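PDB 5BOI: germination protein YpeB from Bacillus megaterium QM B1551, which takes part in the germination of Bacillus spores and probably acts as an inhibitory protein through its PepSY-containing C-terminal domain. Local coordinates for residues Met184-Ala189 with Leu200-Leu205. Numbering follows the deposited sequence.
With SO4 (sulfate ion), chain C.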
loop_
_atom_site.group_PDB
_atom_site.type_symbol
_atom_site.label_atom_id
_atom_site.label_comp_id
_atom_site.label_asym_id
_atom_site.label_seq_id
_atom_site.Cartn_x
_atom_site.Cartn_y
_atom_site.Cartn_z
ATOM N N MET A 184 -2.868 22.621 3.891
ATOM C CA MET A 184 -4.218 22.137 4.150
ATOM C C MET A 184 -4.225 21.101 5.274
ATOM O O MET A 184 -5.230 20.907 5.951
ATOM C CB MET A 184 -4.818 21.552 2.873
ATOM C CG MET A 184 -4.970 22.590 1.767
ATOM S SD MET A 184 -5.028 21.881 0.107
ATOM C CE MET A 184 -5.571 20.204 0.437
ATOM N N GLU A 185 -3.084 20.461 5.499
ATOM C CA GLU A 185 -3.002 19.390 6.484
ATOM C C GLU A 185 -1.571 19.187 6.986
ATOM O O GLU A 185 -0.616 19.348 6.223
ATOM C CB GLU A 185 -3.534 18.093 5.879
ATOM C CG GLU A 185 -3.530 16.934 6.847
ATOM C CD GLU A 185 -4.583 15.893 6.517
ATOM O OE1 GLU A 185 -5.618 16.263 5.921
ATOM O OE2 GLU A 185 -4.379 14.712 6.868
ATOM N N GLU A 186 -1.430 18.827 8.256
ATOM C CA GLU A 186 -0.115 18.490 8.817
ATOM C C GLU A 186 -0.208 17.289 9.755
ATOM O O GLU A 186 -1.098 17.241 10.602
ATOM C CB GLU A 186 0.466 19.692 9.581
ATOM C CG GLU A 186 1.784 19.416 10.329
ATOM C CD GLU A 186 1.578 18.715 11.672
ATOM O OE1 GLU A 186 0.629 19.082 12.391
ATOM O OE2 GLU A 186 2.354 17.793 12.002
ATOM N N ARG A 187 0.738 16.359 9.633
ATOM C CA ARG A 187 0.836 15.184 10.506
ATOM C C ARG A 187 2.303 14.847 10.770
ATOM O O ARG A 187 3.173 15.327 10.054
ATOM C CB ARG A 187 0.162 13.974 9.863
ATOM C CG ARG A 187 -1.344 14.109 9.634
ATOM C CD ARG A 187 -2.132 14.164 10.953
ATOM N NE ARG A 187 -3.571 14.046 10.693
ATOM C CZ ARG A 187 -4.350 15.041 10.287
ATOM N NH1 ARG A 187 -3.855 16.257 10.112
ATOM N NH2 ARG A 187 -5.646 14.817 10.069
ATOM N N LEU A 188 2.585 14.011 11.770
ATOM C CA LEU A 188 3.945 13.450 11.907
ATOM C C LEU A 188 4.108 12.203 11.044
ATOM O O LEU A 188 3.147 11.467 10.801
ATOM C CB LEU A 188 4.251 13.090 13.356
ATOM C CG LEU A 188 4.669 14.220 14.284
ATOM C CD1 LEU A 188 4.615 13.716 15.714
ATOM C CD2 LEU A 188 6.106 14.677 13.965
ATOM N N ALA A 189 5.322 11.961 10.561
ATOM C CA ALA A 189 5.538 10.841 9.645
ATOM C C ALA A 189 6.978 10.353 9.739
ATOM O O ALA A 189 7.882 11.123 10.088
ATOM C CB ALA A 189 5.194 11.242 8.217
ATOM N N LEU A 200 12.241 11.042 11.511
ATOM C CA LEU A 200 10.940 11.606 11.885
ATOM C C LEU A 200 10.766 12.987 11.261
ATOM O O LEU A 200 11.655 13.834 11.382
ATOM C CB LEU A 200 10.799 11.705 13.411
ATOM C CG LEU A 200 9.451 12.185 13.960
ATOM C CD1 LEU A 200 8.325 11.177 13.698
ATOM C CD2 LEU A 200 9.547 12.496 15.468
ATOM N N CYS A 201 9.618 13.212 10.620
ATOM C CA CYS A 201 9.319 14.475 9.931
ATOM C C CYS A 201 7.931 15.013 10.229
ATOM O O CYS A 201 7.015 14.253 10.523
ATOM C CB CYS A 201 9.408 14.312 8.406
ATOM S SG CYS A 201 10.977 13.752 7.750
ATOM N N TYR A 202 7.749 16.321 10.101
ATOM C CA TYR A 202 6.389 16.855 9.964
ATOM C C TYR A 202 6.047 16.788 8.485
ATOM O O TYR A 202 6.825 17.275 7.656
ATOM C CB TYR A 202 6.305 18.300 10.434
ATOM C CG TYR A 202 6.485 18.443 11.925
ATOM C CD1 TYR A 202 5.421 18.232 12.770
ATOM C CD2 TYR A 202 7.724 18.785 12.470
ATOM C CE1 TYR A 202 5.572 18.340 14.155
ATOM C CE2 TYR A 202 7.898 18.926 13.851
ATOM C CZ TYR A 202 6.805 18.689 14.694
ATOM O OH TYR A 202 6.937 18.803 16.074
ATOM N N GLU A 203 4.908 16.187 8.167
ATOM C CA GLU A 203 4.441 16.077 6.793
ATOM C C GLU A 203 3.371 17.133 6.554
ATOM O O GLU A 203 2.422 17.235 7.323
ATOM C CB GLU A 203 3.875 14.679 6.530
ATOM C CG GLU A 203 3.198 14.540 5.179
ATOM C CD GLU A 203 2.066 13.538 5.220
ATOM O OE1 GLU A 203 2.267 12.450 5.804
ATOM O OE2 GLU A 203 0.983 13.838 4.673
ATOM N N PHE A 204 3.522 17.918 5.495
ATOM C CA PHE A 204 2.543 18.929 5.136
ATOM C C PHE A 204 1.932 18.608 3.778
ATOM O O PHE A 204 2.654 18.329 2.812
ATOM C CB PHE A 204 3.195 20.322 5.096
ATOM C CG PHE A 204 3.712 20.806 6.442
ATOM C CD1 PHE A 204 2.863 21.470 7.320
ATOM C CD2 PHE A 204 5.037 20.588 6.820
ATOM C CE1 PHE A 204 3.319 21.922 8.568
ATOM C CE2 PHE A 204 5.513 21.034 8.033
ATOM C CZ PHE A 204 4.649 21.706 8.927
ATOM N N LEU A 205 0.609 18.669 3.705
ATOM C CA LEU A 205 -0.107 18.540 2.444
ATOM C C LEU A 205 -0.649 19.919 2.098
ATOM O O LEU A 205 -1.345 20.540 2.909
ATOM C CB LEU A 205 -1.227 17.511 2.585
ATOM C CG LEU A 205 -2.064 16.999 1.415
ATOM C CD1 LEU A 205 -1.194 16.604 0.258
ATOM C CD2 LEU A 205 -2.858 15.797 1.906
HETATM S S SO4 C . -6.384 11.091 11.703
HETATM O O1 SO4 C . -5.704 9.798 11.621
HETATM O O2 SO4 C . -6.150 11.851 10.479
HETATM O O3 SO4 C . -5.889 11.853 12.851
HETATM O O4 SO4 C . -7.824 10.856 11.845
#
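E186 carries CG anti to its own N (chi1 174°) and bends at chi2 (-80°), which runs its chain past F204 and brings OE2 to the edge of the Y202 ring. In L188, CG is anti to the carbonyl carbon, and CD2 reaches the Y202 ring. E186 faces F204 and L188 faces Y202, both non-hydrogen-bonded pairs of the antiparallel beta hairpin of strands 182-192 and 198-208, in the C-terminal PepSY-family region of YpeB.

CG of E186 lies 3.4 Å from CE1 of F204. OE2 of E186 lies in the Y202 ring plane, 3.2 Å from CD1. L188 CD2 sits over one face of that ring, 4.0 Å from its centroid, a CH-pi contact. Helix 170-175 covers the sheet face that carries E186, Y202 and F204, and Y202 OH bonds to I168 O.

R187 and E203 form a hydrogen-bonded pair, with E203 N 2.7 Å from R187 O. A189 and C201 pair likewise. The opposite face carries E185, R187 and E203, with A189, C201 and L205. R187 NH1 bonds to E186 O, and E185 OE2 lies over the guanidinium face, a salt bridge of charge alone. R187 NH2 donates to O2 of a sulfate ion, probably from the crystallisation liquor, at the guanidinium edge.

A classic beta bulge sets M184 and E185 against L205, whose O accepts from M184 N at 2.8 Å and from E185 N at 3.1 Å.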